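Local coordinates for dioxygenase (Pseudomonas brassicacearum, PDB 5V2D), which probably cleaves the central double bond of lignin-derived stilbenes with molecular oxygen, using a bound iron ion, at residues A[223-235]-A[280-293]. Numbering follows the deposited sequence.
Sequences KLLHEIWFQAPYA and AVVPRNGRAQDVRW
The carbonyl oxygen of Gly286 takes a hydrogen bond from His226, NE2 to O 2.8 Å. The bond is bent at the hydrogen, 141°, yet the oxygen lies close to the imidazole plane, and the ring nitrogen in turn meets a lone pair in the carbonyl plane. With CG anti to the backbone N (chi1 -168°), the ring edge reaches the type I turn Pro283 to Gly286, where CD2 also lies 3.3 Å from Arg284 O. Two residues along the strand, on the same side, Ile228 brings CD1 to 3.4 Å from both Pro283 O and Gly286 O, while its CG2 branch rests against the backbone at Arg287 and Ala288.

Phe230 continues this row of alternate side chains. Its CG lies between the backbone N and the carbonyl carbon (chi1 62°), and from there the ring presents a face to Val291 CG2 in a CH-pi contact, 3.9 Å from the centroid. CE1 meets Ala280 CB, and Trp293 CZ2 comes up at the edge of the phenyl ring. The indole is itself sandwiched: Pro233 CD covers one face of its six-membered ring, 4.1 Å from that centroid, and Ala280 CB the other.

The arrangement shows how successive blades pack in a beta-propeller, the fold of carotenoid-cleavage oxygenases. Strand 224-231, the outermost of its four-stranded sheet, packs its side chains against strands 276-283 and 292-298 and the backbone of the turn and short 3-10 segment that connect them; Phe250 of strand 247-252 adds an edge-to-face contact to Phe230, and Arg284 bridges back to Glu217 on strand 212-218 and to Asp192.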
loop_
_atom_site.group_PDB
_atom_site.type_symbol
_atom_site.label_atom_id
_atom_site.label_comp_id
_atom_site.label_asym_id
_atom_site.label_seq_id
_atom_site.Cartn_x
_atom_site.Cartn_y
_atom_site.Cartn_z
ATOM N N LYS A 223 15.671 -16.460 -8.042
ATOM C CA LYS A 223 16.704 -17.089 -7.253
ATOM C C LYS A 223 17.012 -16.225 -6.048
ATOM O O LYS A 223 17.204 -15.004 -6.184
ATOM C CB LYS A 223 17.913 -17.383 -8.172
ATOM C CG LYS A 223 19.226 -17.394 -7.474
ATOM C CD LYS A 223 19.439 -18.589 -6.582
ATOM C CE LYS A 223 20.994 -18.805 -6.643
ATOM N NZ LYS A 223 21.531 -19.719 -5.626
ATOM N N LEU A 224 17.077 -16.823 -4.856
ATOM C CA LEU A 224 17.444 -16.075 -3.651
ATOM C C LEU A 224 18.915 -15.777 -3.647
ATOM O O LEU A 224 19.708 -16.701 -3.579
ATOM C CB LEU A 224 17.021 -16.752 -2.394
ATOM C CG LEU A 224 17.239 -16.044 -1.084
ATOM C CD1 LEU A 224 16.498 -14.717 -1.019
ATOM C CD2 LEU A 224 16.778 -16.924 0.076
ATOM N N LEU A 225 19.290 -14.488 -3.754
ATOM C CA LEU A 225 20.693 -14.107 -3.828
ATOM C C LEU A 225 21.313 -13.803 -2.506
ATOM O O LEU A 225 22.524 -13.991 -2.349
ATOM C CB LEU A 225 20.867 -12.907 -4.719
ATOM C CG LEU A 225 20.321 -13.050 -6.154
ATOM C CD1 LEU A 225 20.311 -11.723 -6.882
ATOM C CD2 LEU A 225 21.165 -14.045 -6.946
ATOM N N HIS A 226 20.536 -13.348 -1.517
ATOM C CA HIS A 226 21.096 -12.937 -0.262
ATOM C C HIS A 226 19.923 -12.806 0.731
ATOM O O HIS A 226 18.817 -12.405 0.355
ATOM C CB HIS A 226 21.810 -11.569 -0.400
ATOM C CG HIS A 226 22.658 -11.221 0.797
ATOM N ND1 HIS A 226 23.567 -12.088 1.386
ATOM C CD2 HIS A 226 22.658 -10.113 1.554
ATOM C CE1 HIS A 226 24.088 -11.520 2.454
ATOM N NE2 HIS A 226 23.614 -10.287 2.530
ATOM N N GLU A 227 20.176 -13.109 1.973
ATOM C CA GLU A 227 19.257 -12.882 3.045
ATOM C C GLU A 227 20.014 -12.429 4.273
ATOM O O GLU A 227 21.200 -12.728 4.425
ATOM C CB GLU A 227 18.434 -14.120 3.313
ATOM C CG GLU A 227 19.202 -15.359 3.763
ATOM C CD GLU A 227 18.281 -16.569 3.870
ATOM O OE1 GLU A 227 18.755 -17.615 3.492
ATOM O OE2 GLU A 227 17.097 -16.466 4.256
ATOM N N ILE A 228 19.407 -11.592 5.102
ATOM C CA ILE A 228 20.033 -11.101 6.317
ATOM C C ILE A 228 18.991 -11.203 7.399
ATOM O O ILE A 228 17.987 -10.436 7.389
ATOM C CB ILE A 228 20.477 -9.621 6.203
ATOM C CG1 ILE A 228 21.267 -9.330 4.934
ATOM C CG2 ILE A 228 21.237 -9.186 7.466
ATOM C CD1 ILE A 228 21.628 -7.864 4.785
ATOM N N TRP A 229 19.192 -12.147 8.320
ATOM C CA TRP A 229 18.298 -12.323 9.473
ATOM C C TRP A 229 18.881 -11.583 10.654
ATOM O O TRP A 229 20.061 -11.715 10.919
ATOM C CB TRP A 229 18.201 -13.800 9.860
ATOM C CG TRP A 229 17.459 -14.607 8.829
ATOM C CD1 TRP A 229 17.933 -15.012 7.617
ATOM C CD2 TRP A 229 16.111 -15.112 8.931
ATOM N NE1 TRP A 229 16.976 -15.714 6.951
ATOM C CE2 TRP A 229 15.859 -15.842 7.750
ATOM C CE3 TRP A 229 15.131 -15.048 9.916
ATOM C CZ2 TRP A 229 14.638 -16.454 7.486
ATOM C CZ3 TRP A 229 13.924 -15.684 9.676
ATOM C CH2 TRP A 229 13.678 -16.382 8.463
ATOM N N PHE A 230 18.071 -10.820 11.371
ATOM C CA PHE A 230 18.532 -10.180 12.592
ATOM C C PHE A 230 17.339 -9.954 13.490
ATOM O O PHE A 230 16.248 -10.453 13.175
ATOM C CB PHE A 230 19.281 -8.891 12.261
ATOM C CG PHE A 230 18.472 -7.810 11.543
ATOM C CD1 PHE A 230 18.070 -6.680 12.230
ATOM C CD2 PHE A 230 18.221 -7.900 10.172
ATOM C CE1 PHE A 230 17.393 -5.630 11.581
ATOM C CE2 PHE A 230 17.494 -6.911 9.518
ATOM C CZ PHE A 230 17.093 -5.752 10.234
ATOM N N GLN A 231 17.521 -9.263 14.616
ATOM C CA GLN A 231 16.438 -9.072 15.535
ATOM C C GLN A 231 16.290 -7.631 15.938
ATOM O O GLN A 231 17.266 -6.902 16.184
ATOM C CB GLN A 231 16.660 -9.924 16.779
ATOM C CG GLN A 231 16.670 -11.410 16.457
ATOM C CD GLN A 231 16.190 -12.192 17.605
ATOM O OE1 GLN A 231 16.292 -11.763 18.762
ATOM N NE2 GLN A 231 15.641 -13.339 17.324
ATOM N N ALA A 232 15.049 -7.199 16.027
ATOM C CA ALA A 232 14.723 -5.907 16.577
ATOM C C ALA A 232 14.669 -6.038 18.094
ATOM O O ALA A 232 14.529 -7.152 18.613
ATOM C CB ALA A 232 13.353 -5.480 16.078
ATOM N N PRO A 233 14.677 -4.900 18.804
ATOM C CA PRO A 233 14.579 -4.936 20.267
ATOM C C PRO A 233 13.168 -5.251 20.738
ATOM O O PRO A 233 13.000 -5.559 21.891
ATOM C CB PRO A 233 15.045 -3.541 20.695
ATOM C CG PRO A 233 14.768 -2.660 19.500
ATOM C CD PRO A 233 15.031 -3.547 18.305
ATOM N N TYR A 234 12.163 -5.235 19.866
ATOM C CA TYR A 234 10.818 -5.626 20.212
ATOM C C TYR A 234 10.092 -5.846 18.858
ATOM O O TYR A 234 10.593 -5.410 17.820
ATOM C CB TYR A 234 10.117 -4.537 21.027
ATOM C CG TYR A 234 10.262 -3.132 20.450
ATOM C CD1 TYR A 234 11.232 -2.259 20.947
ATOM C CD2 TYR A 234 9.432 -2.668 19.472
ATOM C CE1 TYR A 234 11.405 -0.981 20.427
ATOM C CE2 TYR A 234 9.584 -1.363 18.941
ATOM C CZ TYR A 234 10.555 -0.506 19.421
ATOM O OH TYR A 234 10.714 0.783 18.899
ATOM N N ALA A 235 8.958 -6.514 18.879
ATOM C CA ALA A 235 8.142 -6.746 17.683
ATOM C C ALA A 235 7.297 -5.524 17.392
ATOM O O ALA A 235 6.452 -5.111 18.193
ATOM C CB ALA A 235 7.260 -7.980 17.830
ATOM N N ALA A 280 16.354 0.510 11.489
ATOM C CA ALA A 280 17.517 -0.343 11.300
ATOM C C ALA A 280 18.110 -0.091 9.919
ATOM O O ALA A 280 17.409 -0.110 8.929
ATOM C CB ALA A 280 17.113 -1.784 11.414
ATOM N N VAL A 281 19.408 0.154 9.836
ATOM C CA VAL A 281 20.073 0.447 8.580
ATOM C C VAL A 281 21.181 -0.564 8.433
ATOM O O VAL A 281 21.953 -0.776 9.365
ATOM C CB VAL A 281 20.694 1.851 8.602
ATOM C CG1 VAL A 281 21.443 2.105 7.323
ATOM C CG2 VAL A 281 19.696 2.939 8.889
ATOM N N VAL A 282 21.167 -1.299 7.342
ATOM C CA VAL A 282 22.109 -2.348 7.147
ATOM C C VAL A 282 22.620 -2.379 5.720
ATOM O O VAL A 282 21.854 -2.117 4.796
ATOM C CB VAL A 282 21.476 -3.695 7.554
ATOM C CG1 VAL A 282 20.297 -4.109 6.692
ATOM C CG2 VAL A 282 22.535 -4.769 7.543
ATOM N N PRO A 283 23.889 -2.727 5.524
ATOM C CA PRO A 283 24.323 -2.877 4.124
ATOM C C PRO A 283 23.573 -3.948 3.403
ATOM O O PRO A 283 23.279 -5.026 3.959
ATOM C CB PRO A 283 25.858 -3.246 4.195
ATOM C CG PRO A 283 26.272 -2.795 5.554
ATOM C CD PRO A 283 25.033 -2.823 6.449
ATOM N N ARG A 284 23.288 -3.652 2.141
ATOM C CA ARG A 284 22.486 -4.482 1.321
ATOM C C ARG A 284 23.085 -5.863 1.086
ATOM O O ARG A 284 22.376 -6.865 0.936
ATOM C CB ARG A 284 22.305 -3.753 0.024
ATOM C CG ARG A 284 21.184 -4.304 -0.799
ATOM C CD ARG A 284 20.723 -3.271 -1.841
ATOM N NE ARG A 284 20.365 -4.019 -3.056
ATOM C CZ ARG A 284 20.078 -3.495 -4.211
ATOM N NH1 ARG A 284 19.818 -4.298 -5.221
ATOM N NH2 ARG A 284 20.082 -2.170 -4.387
ATOM N N ASN A 285 24.406 -5.936 1.104
ATOM C CA ASN A 285 25.112 -7.216 0.964
ATOM C C ASN A 285 25.777 -7.628 2.282
ATOM O O ASN A 285 26.703 -8.451 2.280
ATOM C CB ASN A 285 26.179 -7.076 -0.173
ATOM C CG ASN A 285 27.297 -6.078 0.172
ATOM O OD1 ASN A 285 27.229 -5.280 1.141
ATOM N ND2 ASN A 285 28.352 -6.160 -0.610
ATOM N N GLY A 286 25.246 -7.140 3.377
ATOM C CA GLY A 286 25.870 -7.300 4.683
ATOM C C GLY A 286 25.317 -8.475 5.478
ATOM O O GLY A 286 24.686 -9.420 4.932
ATOM N N ARG A 287 25.594 -8.407 6.781
ATOM C CA ARG A 287 25.250 -9.471 7.730
ATOM C C ARG A 287 24.663 -8.802 8.975
ATOM O O ARG A 287 24.748 -7.548 9.163
ATOM C CB ARG A 287 26.535 -10.231 8.166
ATOM C CG ARG A 287 27.549 -10.431 7.095
ATOM C CD ARG A 287 28.956 -10.134 7.598
ATOM N NE ARG A 287 29.422 -11.359 8.160
ATOM C CZ ARG A 287 30.674 -11.557 8.595
ATOM N NH1 ARG A 287 31.557 -10.551 8.550
ATOM N NH2 ARG A 287 31.012 -12.774 9.051
ATOM N N ALA A 288 24.103 -9.637 9.840
ATOM C CA ALA A 288 23.452 -9.166 11.060
ATOM C C ALA A 288 24.275 -8.232 11.893
ATOM O O ALA A 288 23.797 -7.217 12.400
ATOM C CB ALA A 288 22.956 -10.323 11.891
ATOM N N GLN A 289 25.561 -8.519 12.015
ATOM C CA GLN A 289 26.392 -7.688 12.866
ATOM C C GLN A 289 26.607 -6.255 12.320
ATOM O O GLN A 289 27.075 -5.371 13.029
ATOM C CB GLN A 289 27.724 -8.431 13.124
ATOM C CG GLN A 289 28.651 -8.440 11.930
ATOM C CD GLN A 289 29.590 -9.668 11.824
ATOM O OE1 GLN A 289 30.836 -9.539 11.940
ATOM N NE2 GLN A 289 28.988 -10.847 11.713
ATOM N N ASP A 290 26.292 -6.008 11.055
ATOM C CA ASP A 290 26.478 -4.699 10.451
ATOM C C ASP A 290 25.271 -3.768 10.705
ATOM O O ASP A 290 25.342 -2.567 10.364
ATOM C CB ASP A 290 26.659 -4.842 8.940
ATOM C CG ASP A 290 27.857 -5.797 8.522
ATOM O OD1 ASP A 290 28.885 -5.692 9.170
ATOM O OD2 ASP A 290 27.789 -6.687 7.595
ATOM N N VAL A 291 24.190 -4.285 11.298
ATOM C CA VAL A 291 23.015 -3.472 11.480
ATOM C C VAL A 291 23.302 -2.317 12.399
ATOM O O VAL A 291 23.923 -2.521 13.397
ATOM C CB VAL A 291 21.847 -4.283 12.075
ATOM C CG1 VAL A 291 20.676 -3.350 12.445
ATOM C CG2 VAL A 291 21.401 -5.332 11.087
ATOM N N ARG A 292 22.875 -1.111 12.062
ATOM C CA ARG A 292 22.950 0.038 12.972
ATOM C C ARG A 292 21.566 0.576 13.235
ATOM O O ARG A 292 20.739 0.653 12.298
ATOM C CB ARG A 292 23.753 1.170 12.354
ATOM C CG ARG A 292 25.276 0.910 12.393
ATOM C CD ARG A 292 25.828 1.299 13.788
ATOM N NE ARG A 292 25.578 2.730 13.896
ATOM C CZ ARG A 292 26.274 3.627 13.217
ATOM N NH1 ARG A 292 27.295 3.271 12.399
ATOM N NH2 ARG A 292 25.908 4.872 13.344
ATOM N N TRP A 293 21.314 1.025 14.465
ATOM C CA TRP A 293 19.993 1.528 14.872
ATOM C C TRP A 293 19.974 3.031 15.050
ATOM O O TRP A 293 20.940 3.625 15.602
ATOM C CB TRP A 293 19.588 0.838 16.157
ATOM C CG TRP A 293 19.283 -0.644 15.896
ATOM C CD1 TRP A 293 20.165 -1.693 16.017
ATOM C CD2 TRP A 293 18.053 -1.204 15.466
ATOM N NE1 TRP A 293 19.552 -2.845 15.683
ATOM C CE2 TRP A 293 18.252 -2.593 15.351
ATOM C CE3 TRP A 293 16.787 -0.670 15.174
ATOM C CZ2 TRP A 293 17.229 -3.482 14.965
ATOM C CZ3 TRP A 293 15.752 -1.582 14.786
ATOM C CH2 TRP A 293 16.004 -2.942 14.686
#